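Local coordinates for protein DNA polymerase III subunit beta (Deinococcus radiodurans, PDB 4TRT) that probably tethers DNA polymerases and other proteins to DNA for processive synthesis, as a ring-shaped head-to-tail homodimer that encircles the duplex, at residues R80-E85 against G101-K106; A124-D129 against L158-E163; K187-P192 against G215-T220. One frame throughout, in Å; residues are numbered along the deposited sequence.

Interaction 1. Residues R80-E85 against G101-K106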
ATOM      1  N   ARG A  80      -1.611  16.032  12.110  1.00 35.47           N
ATOM      2  CA  ARG A  80      -2.482  15.010  11.557  1.00 38.20           C
ATOM      3  C   ARG A  80      -3.197  14.191  12.624  1.00 37.64           C
ATOM      4  O   ARG A  80      -4.375  13.905  12.472  1.00 35.03           O
ATOM      5  CB  ARG A  80      -1.649  14.111  10.664  1.00 41.23           C
ATOM      6  CG  ARG A  80      -2.314  12.867  10.096  1.00 46.80           C
ATOM      7  CD  ARG A  80      -1.316  12.063   9.278  1.00 50.59           C
ATOM      8  NE  ARG A  80      -0.481  12.933   8.466  1.00 47.54           N
ATOM      9  CZ  ARG A  80       0.854  12.944   8.434  1.00 49.76           C
ATOM     10  NH1 ARG A  80       1.590  12.101   9.148  1.00 48.84           N
ATOM     11  NH2 ARG A  80       1.466  13.807   7.640  1.00 47.43           N
ATOM     12  N   ASN A  81      -2.490  13.848  13.701  1.00 34.70           N
ATOM     13  CA  ASN A  81      -3.033  13.005  14.757  1.00 35.63           C
ATOM     14  C   ASN A  81      -3.950  13.733  15.740  1.00 35.66           C
ATOM     15  O   ASN A  81      -4.581  13.097  16.578  1.00 34.86           O
ATOM     16  CB  ASN A  81      -1.885  12.345  15.548  1.00 36.79           C
ATOM     17  CG  ASN A  81      -1.136  11.295  14.744  1.00 40.36           C
ATOM     18  OD1 ASN A  81      -1.650  10.769  13.752  1.00 41.01           O
ATOM     19  ND2 ASN A  81       0.087  10.965  15.180  1.00 37.41           N
ATOM     20  N   LEU A  82      -3.999  15.058  15.673  1.00 35.56           N
ATOM     21  CA  LEU A  82      -4.837  15.815  16.580  1.00 36.63           C
ATOM     22  C   LEU A  82      -6.312  15.492  16.312  1.00 37.86           C
ATOM     23  O   LEU A  82      -6.722  15.272  15.167  1.00 35.80           O
ATOM     24  CB  LEU A  82      -4.604  17.309  16.454  1.00 36.24           C
ATOM     25  CG  LEU A  82      -3.326  17.903  16.993  1.00 35.08           C
ATOM     26  CD1 LEU A  82      -3.332  19.377  16.623  1.00 35.60           C
ATOM     27  CD2 LEU A  82      -3.195  17.752  18.501  1.00 35.61           C
ATOM     28  N   GLY A  83      -7.080  15.437  17.384  1.00 40.42           N
ATOM     29  CA  GLY A  83      -8.498  15.104  17.310  1.00 44.64           C
ATOM     30  C   GLY A  83      -9.378  16.239  16.822  1.00 46.76           C
ATOM     31  O   GLY A  83     -10.192  16.047  15.903  1.00 51.96           O
ATOM     32  N   GLY A  84      -9.235  17.420  17.414  1.00 42.86           N
ATOM     33  CA  GLY A  84     -10.199  18.506  17.163  1.00 43.20           C
ATOM     34  C   GLY A  84     -10.056  19.123  15.782  1.00 44.78           C
ATOM     35  O   GLY A  84      -9.207  18.699  14.996  1.00 47.85           O
ATOM     36  N   GLU A  85     -10.891  20.118  15.475  1.00 42.71           N
ATOM     37  CA  GLU A  85     -10.814  20.824  14.188  1.00 40.70           C
ATOM     38  C   GLU A  85     -10.064  22.154  14.242  1.00 38.98           C
ATOM     39  O   GLU A  85      -9.710  22.685  13.198  1.00 38.95           O
ATOM     40  CB  GLU A  85     -12.204  21.031  13.589  1.00 43.33           C
ATOM     41  CG  GLU A  85     -12.860  19.740  13.120  1.00 46.64           C
ATOM     42  CD  GLU A  85     -11.991  18.861  12.205  1.00 50.16           C
ATOM     43  OE1 GLU A  85     -11.043  19.350  11.532  1.00 46.46           O
ATOM     44  OE2 GLU A  85     -12.262  17.642  12.172  1.00 50.94           O
ATOM     45  N   GLY A 101      -8.262  20.835  22.169  1.00 35.08           N
ATOM     46  CA  GLY A 101      -9.007  20.171  23.231  1.00 37.10           C
ATOM     47  C   GLY A 101      -8.104  19.671  24.352  1.00 38.73           C
ATOM     48  O   GLY A 101      -7.393  20.449  24.972  1.00 38.96           O
ATOM     49  N   GLY A 102      -8.141  18.368  24.607  1.00 38.08           N
ATOM     50  CA  GLY A 102      -7.354  17.771  25.670  1.00 39.19           C
ATOM     51  C   GLY A 102      -5.898  17.510  25.283  1.00 38.65           C
ATOM     52  O   GLY A 102      -5.108  17.129  26.145  1.00 39.44           O
ATOM     53  N   SER A 103      -5.553  17.705  24.003  1.00 35.01           N
ATOM     54  CA  SER A 103      -4.213  17.444  23.497  1.00 36.36           C
ATOM     55  C   SER A 103      -3.315  18.669  23.661  1.00 35.52           C
ATOM     56  O   SER A 103      -3.693  19.773  23.276  1.00 34.54           O
ATOM     57  CB  SER A 103      -4.242  17.090  21.998  1.00 36.32           C
ATOM     58  OG  SER A 103      -4.825  15.824  21.783  1.00 39.40           O
ATOM     59  N   ASP A 104      -2.119  18.456  24.191  1.00 34.48           N
ATOM     60  CA  ASP A 104      -1.126  19.527  24.369  1.00 36.31           C
ATOM     61  C   ASP A 104       0.234  18.950  24.014  1.00 35.17           C
ATOM     62  O   ASP A 104       0.742  18.114  24.744  1.00 34.63           O
ATOM     63  CB  ASP A 104      -1.141  20.010  25.830  1.00 40.80           C
ATOM     64  CG  ASP A 104      -0.273  21.242  26.069  1.00 44.55           C
ATOM     65  OD1 ASP A 104       0.450  21.703  25.157  1.00 47.15           O
ATOM     66  OD2 ASP A 104      -0.301  21.749  27.208  1.00 52.58           O
ATOM     67  N   PHE A 105       0.782  19.363  22.872  1.00 32.19           N
ATOM     68  CA  PHE A 105       2.043  18.848  22.366  1.00 33.70           C
ATOM     69  C   PHE A 105       3.068  19.981  22.407  1.00 36.45           C
ATOM     70  O   PHE A 105       2.728  21.119  22.142  1.00 37.62           O
ATOM     71  CB  PHE A 105       1.861  18.307  20.929  1.00 32.38           C
ATOM     72  CG  PHE A 105       1.192  16.965  20.876  1.00 33.01           C
ATOM     73  CD1 PHE A 105      -0.155  16.833  21.153  1.00 34.61           C
ATOM     74  CD2 PHE A 105       1.919  15.829  20.582  1.00 34.17           C
ATOM     75  CE1 PHE A 105      -0.764  15.580  21.143  1.00 35.03           C
ATOM     76  CE2 PHE A 105       1.317  14.589  20.538  1.00 33.59           C
ATOM     77  CZ  PHE A 105      -0.019  14.461  20.842  1.00 34.49           C
ATOM     78  N   LYS A 106       4.307  19.667  22.771  1.00 38.11           N
ATOM     79  CA  LYS A 106       5.406  20.635  22.757  1.00 40.45           C
ATOM     80  C   LYS A 106       6.491  20.125  21.834  1.00 40.74           C
ATOM     81  O   LYS A 106       6.943  19.002  22.008  1.00 41.80           O
ATOM     82  CB  LYS A 106       6.044  20.808  24.148  1.00 43.00           C
ATOM     83  CG  LYS A 106       5.104  20.979  25.322  1.00 47.32           C
ATOM     84  CD  LYS A 106       4.280  22.243  25.255  1.00 46.57           C
ATOM     85  CE  LYS A 106       3.621  22.499  26.605  1.00 51.19           C
ATOM     86  NZ  LYS A 106       2.454  23.410  26.494  1.00 51.08           N
TER
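L82 and S103 make the closest approach of this contact, the methyl CD2 of L82 lying 3.7 Å from CB of S103. The same methyl reaches the aromatic ring of F105, 4.1 Å from its CD1, so that a single leucine branch serves both residues. Leucine and phenylalanine side chains slide past one another in opposite directions, and the methyl comes at the ring obliquely. Within its own strand, F105 receives CB of S103 at the ring edge, in the ring plane. The leucine is put there by its torsions: CG stands anti to the carbonyl carbon (chi1 -73°), and with CD1 extending the chain (chi2 176°), the other branch, CD2, turns to S103 and F105.

Further out, L82 lies in the loop that leads out of helix 72-81 and also touches V98 of the neighbouring strand 95-100. The carbonyl oxygens of L82 and G84 accept hydrogen bonds from K8, which ties the backbone of this loop to that lysine. Strand 103-108 in turn pairs with a strand of the second subunit, continuing the sheet across the dimer interface, and F105 packs there on A296 of that subunit.

The chemistry across the two segments is thus apolar and buried, at the place where the N-terminal domain of the clamp lends its edge strand to closing the ring; directional bonds lie around it, among them the ladder to the second subunit and those from K8.

Interaction 2. Residues A124-D129 against L158-E163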
ATOM      1  N   ALA A 124       4.085  38.484 -12.626  1.00 65.85           N
ATOM      2  CA  ALA A 124       3.259  37.581 -13.423  1.00 68.00           C
ATOM      3  C   ALA A 124       3.635  37.663 -14.900  1.00 67.57           C
ATOM      4  O   ALA A 124       3.028  38.419 -15.645  1.00 69.57           O
ATOM      5  CB  ALA A 124       1.784  37.920 -13.232  1.00 69.24           C
ATOM      6  N   ASP A 125       4.627  36.879 -15.316  1.00 65.38           N
ATOM      7  CA  ASP A 125       5.098  36.896 -16.706  1.00 65.37           C
ATOM      8  C   ASP A 125       4.159  36.123 -17.635  1.00 64.48           C
ATOM      9  O   ASP A 125       3.881  36.565 -18.746  1.00 67.50           O
ATOM     10  CB  ASP A 125       6.525  36.344 -16.811  1.00 64.34           C
ATOM     11  CG  ASP A 125       7.555  37.260 -16.166  1.00 66.31           C
ATOM     12  OD1 ASP A 125       7.468  38.492 -16.369  1.00 66.72           O
ATOM     13  OD2 ASP A 125       8.448  36.748 -15.454  1.00 63.59           O
ATOM     14  N   VAL A 126       3.685  34.969 -17.182  1.00 61.41           N
ATOM     15  CA  VAL A 126       2.667  34.207 -17.902  1.00 61.26           C
ATOM     16  C   VAL A 126       1.623  33.740 -16.909  1.00 59.88           C
ATOM     17  O   VAL A 126       1.901  33.604 -15.718  1.00 58.71           O
ATOM     18  CB  VAL A 126       3.233  32.944 -18.597  1.00 60.46           C
ATOM     19  CG1 VAL A 126       2.540  32.712 -19.935  1.00 63.38           C
ATOM     20  CG2 VAL A 126       4.727  33.057 -18.798  1.00 60.05           C
ATOM     21  N   SER A 127       0.426  33.484 -17.416  1.00 60.91           N
ATOM     22  CA  SER A 127      -0.674  32.955 -16.629  1.00 62.90           C
ATOM     23  C   SER A 127      -1.344  31.826 -17.409  1.00 62.72           C
ATOM     24  O   SER A 127      -1.675  31.991 -18.575  1.00 65.19           O
ATOM     25  CB  SER A 127      -1.670  34.074 -16.341  1.00 68.41           C
ATOM     26  OG  SER A 127      -2.784  33.605 -15.608  1.00 71.96           O
ATOM     27  N   LEU A 128      -1.509  30.666 -16.783  1.00 60.09           N
ATOM     28  CA  LEU A 128      -2.281  29.571 -17.390  1.00 59.38           C
ATOM     29  C   LEU A 128      -3.130  28.880 -16.328  1.00 59.33           C
ATOM     30  O   LEU A 128      -3.067  29.229 -15.150  1.00 58.27           O
ATOM     31  CB  LEU A 128      -1.362  28.550 -18.092  1.00 58.49           C
ATOM     32  CG  LEU A 128      -0.048  28.256 -17.395  1.00 57.46           C
ATOM     33  CD1 LEU A 128      -0.309  27.300 -16.245  1.00 58.34           C
ATOM     34  CD2 LEU A 128       0.978  27.674 -18.357  1.00 57.82           C
ATOM     35  N   ASP A 129      -3.936  27.912 -16.744  1.00 57.01           N
ATOM     36  CA  ASP A 129      -4.714  27.133 -15.787  1.00 56.66           C
ATOM     37  C   ASP A 129      -3.878  25.978 -15.225  1.00 53.18           C
ATOM     38  O   ASP A 129      -3.394  25.136 -15.980  1.00 48.77           O
ATOM     39  CB  ASP A 129      -5.986  26.581 -16.407  1.00 58.57           C
ATOM     40  CG  ASP A 129      -6.849  25.870 -15.385  1.00 61.12           C
ATOM     41  OD1 ASP A 129      -7.655  26.544 -14.703  1.00 63.94           O
ATOM     42  OD2 ASP A 129      -6.697  24.645 -15.241  1.00 60.13           O
ATOM     43  N   LEU A 158       8.178  23.051 -22.401  1.00 36.77           N
ATOM     44  CA  LEU A 158       6.926  23.796 -22.508  1.00 37.84           C
ATOM     45  C   LEU A 158       7.054  24.795 -23.659  1.00 38.75           C
ATOM     46  O   LEU A 158       8.004  25.575 -23.700  1.00 42.05           O
ATOM     47  CB  LEU A 158       6.636  24.524 -21.196  1.00 39.95           C
ATOM     48  CG  LEU A 158       5.373  25.403 -21.212  1.00 44.37           C
ATOM     49  CD1 LEU A 158       4.145  24.514 -21.335  1.00 43.33           C
ATOM     50  CD2 LEU A 158       5.259  26.258 -19.962  1.00 46.20           C
ATOM     51  N   GLU A 159       6.108  24.751 -24.593  1.00 40.88           N
ATOM     52  CA  GLU A 159       6.049  25.661 -25.738  1.00 43.40           C
ATOM     53  C   GLU A 159       4.795  26.506 -25.650  1.00 46.10           C
ATOM     54  O   GLU A 159       3.728  25.981 -25.313  1.00 45.26           O
ATOM     55  CB  GLU A 159       5.900  24.877 -27.043  1.00 45.67           C
ATOM     56  CG  GLU A 159       7.073  24.044 -27.475  1.00 45.35           C
ATOM     57  CD  GLU A 159       6.770  23.217 -28.714  1.00 45.40           C
ATOM     58  OE1 GLU A 159       5.718  23.408 -29.349  1.00 47.27           O
ATOM     59  OE2 GLU A 159       7.598  22.357 -29.065  1.00 45.51           O
ATOM     60  N   HIS A 160       4.904  27.790 -25.988  1.00 48.14           N
ATOM     61  CA  HIS A 160       3.727  28.657 -26.123  1.00 53.21           C
ATOM     62  C   HIS A 160       3.406  28.942 -27.569  1.00 57.58           C
ATOM     63  O   HIS A 160       4.307  29.170 -28.381  1.00 58.99           O
ATOM     64  CB  HIS A 160       3.917  29.950 -25.349  1.00 55.26           C
ATOM     65  CG  HIS A 160       3.716  29.791 -23.866  1.00 55.41           C
ATOM     66  ND1 HIS A 160       4.715  29.459 -23.026  1.00 57.09           N
ATOM     67  CD2 HIS A 160       2.569  29.912 -23.090  1.00 55.34           C
ATOM     68  CE1 HIS A 160       4.230  29.386 -21.773  1.00 56.32           C
ATOM     69  NE2 HIS A 160       2.917  29.665 -21.817  1.00 54.89           N
ATOM     70  N   HIS A 161       2.112  28.907 -27.895  1.00 59.73           N
ATOM     71  CA  HIS A 161       1.614  29.168 -29.256  1.00 64.03           C
ATOM     72  C   HIS A 161       0.351  29.987 -29.194  1.00 67.75           C
ATOM     73  O   HIS A 161      -0.703  29.540 -29.649  1.00 69.69           O
ATOM     74  CB  HIS A 161       1.301  27.864 -30.007  1.00 63.00           C
ATOM     75  CG  HIS A 161       2.443  26.877 -30.063  1.00 62.04           C
ATOM     76  ND1 HIS A 161       3.328  26.850 -31.082  1.00 62.94           N
ATOM     77  CD2 HIS A 161       2.799  25.834 -29.203  1.00 58.58           C
ATOM     78  CE1 HIS A 161       4.222  25.855 -30.871  1.00 60.43           C
ATOM     79  NE2 HIS A 161       3.892  25.232 -29.728  1.00 56.60           N
ATOM     80  N   GLY A 162       0.431  31.173 -28.597  1.00 70.95           N
ATOM     81  CA  GLY A 162      -0.685  32.121 -28.635  1.00 74.67           C
ATOM     82  C   GLY A 162      -1.888  31.720 -27.792  1.00 75.47           C
ATOM     83  O   GLY A 162      -1.908  31.932 -26.585  1.00 75.19           O
ATOM     84  N   GLU A 163      -2.898  31.144 -28.439  1.00 75.90           N
ATOM     85  CA  GLU A 163      -4.102  30.674 -27.747  1.00 76.33           C
ATOM     86  C   GLU A 163      -3.899  29.322 -27.040  1.00 71.98           C
ATOM     87  O   GLU A 163      -4.760  28.880 -26.279  1.00 71.16           O
ATOM     88  CB  GLU A 163      -5.273  30.546 -28.730  1.00 81.10           C
ATOM     89  CG  GLU A 163      -5.749  31.858 -29.338  1.00 85.95           C
ATOM     90  CD  GLU A 163      -6.843  31.661 -30.379  1.00 90.95           C
ATOM     91  OE1 GLU A 163      -7.291  30.511 -30.579  1.00 90.89           O
ATOM     92  OE2 GLU A 163      -7.257  32.659 -31.004  1.00 93.43           O
TER
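V126 and H160 come at each other from opposite directions and make the closest approach of this contact. The methyl CG1 of V126 lies 3.6 Å from NE2 of H160 and 4.2 Å from its CE1, so the valine touches the far end of the imidazole rather than the carbon that joins the ring to the chain. It stands oblique to the ring. L128, two residues further along the same strand, brings CD2 to 4.4 Å from the same NE2, also at an oblique angle; the nitrogen is therefore approached by two hydrocarbon branches. With CG anti to its carbonyl carbon (chi1 -77°) and chi2 at 89°, the histidine extends its ring across the gap between strands whose CA atoms, at V126 and H160, are 10.0 Å apart.

Next along the chain, H161 takes a different course. Its NE2 donates to OE1 of E159 over 2.6 Å, with an angle of 149° at the hydrogen; the acceptor lies in the imidazole plane and uses its anti lone pair. The other carboxylate oxygen of E159 is held by K157 and Y238. At the start of strand 126-129, D125 and V126 both face F210 of the adjoining strand 207-212, a classic beta bulge, and V126 also packs on Y212. D129 ends that strand as the N-cap of helix 130-140, its OD2 accepting from the backbone N of E132.

Strands 126-129 and 155-161 belong to two different sheets that meet in the central domain, and side chains alone bridge them here. NE2 of H160 is buried by this contact with no polar partner in the model, a setting that would probably disfavour a charged imidazole.

Interaction 3. Residues K187-P192 against G215-T220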
ATOM      1  N   LYS A 187       7.756  32.343 -23.020  1.00 59.10           N
ATOM      2  CA  LYS A 187       8.927  31.738 -23.647  1.00 58.23           C
ATOM      3  C   LYS A 187       9.016  30.235 -23.402  1.00 52.39           C
ATOM      4  O   LYS A 187       8.469  29.711 -22.430  1.00 52.34           O
ATOM      5  CB  LYS A 187      10.223  32.441 -23.237  1.00 61.20           C
ATOM      6  CG  LYS A 187      10.632  32.288 -21.787  1.00 60.12           C
ATOM      7  CD  LYS A 187      12.013  32.875 -21.558  1.00 62.57           C
ATOM      8  CE  LYS A 187      12.519  32.569 -20.163  1.00 62.16           C
ATOM      9  NZ  LYS A 187      13.834  33.230 -19.946  1.00 64.65           N
ATOM     10  N   ASN A 188       9.724  29.560 -24.295  1.00 49.69           N
ATOM     11  CA  ASN A 188       9.928  28.137 -24.173  1.00 49.15           C
ATOM     12  C   ASN A 188      10.843  27.833 -22.999  1.00 45.95           C
ATOM     13  O   ASN A 188      11.839  28.531 -22.781  1.00 41.85           O
ATOM     14  CB  ASN A 188      10.483  27.534 -25.458  1.00 50.91           C
ATOM     15  CG  ASN A 188       9.481  27.563 -26.595  1.00 52.39           C
ATOM     16  OD1 ASN A 188       8.387  28.138 -26.476  1.00 56.54           O
ATOM     17  ND2 ASN A 188       9.857  26.967 -27.711  1.00 51.54           N
ATOM     18  N   LEU A 189      10.466  26.802 -22.249  1.00 42.94           N
ATOM     19  CA  LEU A 189      11.131  26.391 -21.011  1.00 43.29           C
ATOM     20  C   LEU A 189      11.368  24.884 -21.072  1.00 40.25           C
ATOM     21  O   LEU A 189      10.607  24.174 -21.711  1.00 40.92           O
ATOM     22  CB  LEU A 189      10.225  26.670 -19.806  1.00 44.07           C
ATOM     23  CG  LEU A 189       9.751  28.109 -19.570  1.00 46.14           C
ATOM     24  CD1 LEU A 189       8.655  28.138 -18.523  1.00 47.41           C
ATOM     25  CD2 LEU A 189      10.899  29.011 -19.159  1.00 48.71           C
ATOM     26  N   ILE A 190      12.426  24.416 -20.418  1.00 38.87           N
ATOM     27  CA  ILE A 190      12.641  22.996 -20.194  1.00 37.11           C
ATOM     28  C   ILE A 190      12.742  22.786 -18.690  1.00 36.07           C
ATOM     29  O   ILE A 190      13.658  23.303 -18.048  1.00 34.51           O
ATOM     30  CB  ILE A 190      13.913  22.458 -20.872  1.00 39.65           C
ATOM     31  CG1 ILE A 190      13.890  22.773 -22.382  1.00 41.50           C
ATOM     32  CG2 ILE A 190      14.030  20.956 -20.604  1.00 38.64           C
ATOM     33  CD1 ILE A 190      15.203  22.514 -23.092  1.00 42.82           C
ATOM     34  N   ILE A 191      11.786  22.035 -18.139  1.00 34.38           N
ATOM     35  CA  ILE A 191      11.656  21.826 -16.698  1.00 36.22           C
ATOM     36  C   ILE A 191      12.192  20.435 -16.316  1.00 35.83           C
ATOM     37  O   ILE A 191      11.775  19.452 -16.896  1.00 36.07           O
ATOM     38  CB  ILE A 191      10.168  21.906 -16.263  1.00 38.79           C
ATOM     39  CG1 ILE A 191       9.501  23.176 -16.790  1.00 43.25           C
ATOM     40  CG2 ILE A 191      10.025  21.788 -14.746  1.00 38.57           C
ATOM     41  CD1 ILE A 191      10.054  24.443 -16.201  1.00 47.18           C
ATOM     42  N   PRO A 192      13.103  20.345 -15.326  1.00 36.58           N
ATOM     43  CA  PRO A 192      13.600  19.023 -14.926  1.00 36.00           C
ATOM     44  C   PRO A 192      12.448  18.091 -14.544  1.00 37.35           C
ATOM     45  O   PRO A 192      11.493  18.541 -13.900  1.00 36.96           O
ATOM     46  CB  PRO A 192      14.499  19.333 -13.729  1.00 39.32           C
ATOM     47  CG  PRO A 192      14.906  20.748 -13.912  1.00 39.73           C
ATOM     48  CD  PRO A 192      13.729  21.424 -14.545  1.00 37.84           C
ATOM     49  N   GLY A 215      17.942  31.030 -15.043  1.00 49.78           N
ATOM     50  CA  GLY A 215      18.067  29.581 -14.900  1.00 48.04           C
ATOM     51  C   GLY A 215      17.053  28.961 -13.939  1.00 45.76           C
ATOM     52  O   GLY A 215      17.258  27.854 -13.452  1.00 43.25           O
ATOM     53  N   MET A 216      15.961  29.670 -13.666  1.00 44.20           N
ATOM     54  CA  MET A 216      14.974  29.198 -12.711  1.00 43.68           C
ATOM     55  C   MET A 216      13.595  29.720 -13.069  1.00 43.35           C
ATOM     56  O   MET A 216      13.452  30.630 -13.888  1.00 44.21           O
ATOM     57  CB  MET A 216      15.360  29.586 -11.272  1.00 45.41           C
ATOM     58  CG  MET A 216      15.234  31.066 -10.919  1.00 48.61           C
ATOM     59  SD  MET A 216      15.473  31.397  -9.150  1.00 53.81           S
ATOM     60  CE  MET A 216      14.120  30.463  -8.437  1.00 51.07           C
ATOM     61  N   LEU A 217      12.588  29.111 -12.459  1.00 41.76           N
ATOM     62  CA  LEU A 217      11.196  29.471 -12.662  1.00 41.80           C
ATOM     63  C   LEU A 217      10.521  29.484 -11.300  1.00 41.50           C
ATOM     64  O   LEU A 217      10.823  28.646 -10.453  1.00 40.62           O
ATOM     65  CB  LEU A 217      10.518  28.440 -13.563  1.00 41.41           C
ATOM     66  CG  LEU A 217       9.025  28.648 -13.883  1.00 42.88           C
ATOM     67  CD1 LEU A 217       8.860  29.846 -14.804  1.00 44.09           C
ATOM     68  CD2 LEU A 217       8.406  27.404 -14.511  1.00 41.97           C
ATOM     69  N   THR A 218       9.632  30.449 -11.085  1.00 42.25           N
ATOM     70  CA  THR A 218       8.760  30.449  -9.920  1.00 41.60           C
ATOM     71  C   THR A 218       7.310  30.299 -10.387  1.00 42.88           C
ATOM     72  O   THR A 218       6.837  31.043 -11.257  1.00 41.30           O
ATOM     73  CB  THR A 218       8.910  31.739  -9.084  1.00 44.32           C
ATOM     74  OG1 THR A 218      10.271  31.880  -8.658  1.00 44.17           O
ATOM     75  CG2 THR A 218       7.990  31.701  -7.851  1.00 42.88           C
ATOM     76  N   VAL A 219       6.622  29.309  -9.828  1.00 40.97           N
ATOM     77  CA  VAL A 219       5.232  29.044 -10.148  1.00 42.01           C
ATOM     78  C   VAL A 219       4.389  29.348  -8.929  1.00 45.16           C
ATOM     79  O   VAL A 219       4.659  28.818  -7.835  1.00 44.04           O
ATOM     80  CB  VAL A 219       5.013  27.579 -10.564  1.00 41.07           C
ATOM     81  CG1 VAL A 219       3.546  27.320 -10.895  1.00 40.93           C
ATOM     82  CG2 VAL A 219       5.885  27.233 -11.765  1.00 39.36           C
ATOM     83  N   THR A 220       3.389  30.208  -9.114  1.00 46.63           N
ATOM     84  CA  THR A 220       2.514  30.630  -8.028  1.00 50.63           C
ATOM     85  C   THR A 220       1.072  30.255  -8.323  1.00 54.15           C
ATOM     86  O   THR A 220       0.539  30.554  -9.400  1.00 53.36           O
ATOM     87  CB  THR A 220       2.607  32.139  -7.782  1.00 52.11           C
ATOM     88  OG1 THR A 220       3.968  32.502  -7.547  1.00 52.56           O
ATOM     89  CG2 THR A 220       1.772  32.544  -6.562  1.00 55.42           C
TER
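L217 meets L189 and I191 in a wholly aliphatic contact, three buried side chains touching through their terminal methyls. CD2 of L217 is the shared surface: it lies 3.8 Å from CD1 of I191 and 4.1 Å from CD1 of L189. The other methyl of L217, CD1, is likewise 4.1 Å from CD1 of L189, so that this one leucine branch is met by both prongs of the L217 fork. L217 crosses each of its two partners at about a right angle. The CB of L217 already points toward 187-192, and with CG anti to the backbone N (chi1 179°) its two methyls reach L189, CD2 also meeting I191. The I191 side chain does not start out toward L217, but the bend at chi2 (-66°) helps bring CD1 to it.

Backbone hydrogen bonding holds each segment in place from outside. L189 and I191 pair with L158 and I156 of strand 155-161, while L217 pairs with L228 of strand 224-229. Polar contacts lie at the margins: the backbone N of K187 bonds to the hydroxyl of Y212, and the K187 side chain makes a cation-pi interaction with the same tyrosine; T218 OG1 bonds to N227.

Strand 189-192 is the outermost strand of one sheet within the chain and runs directly into helix 193-202, whereas strand 216-220 lies inside another, between strands 207-212 and 224-229. The contact joins these two sheets within the central domain, with F210 packing on L217 and L228 on I191.

In the fold
All three contacts are buried and use side chains without hydrogen bonds between their segments, but their places differ. Interaction 1 belongs to the N-terminal domain, with its centre about 40 Å or more from those of the others, and its strand continues into the second subunit. Interactions 2 and 3 lie in the central domain, their centres about 11 Å apart, and touch no other chain. These two join the same pair of sheets, and they touch where strands 155-161 and 189-192 run side by side. Interaction 3 is wholly aliphatic, interaction 2 includes a partly exposed histidine, and interaction 1 sets leucine against phenylalanine and serine.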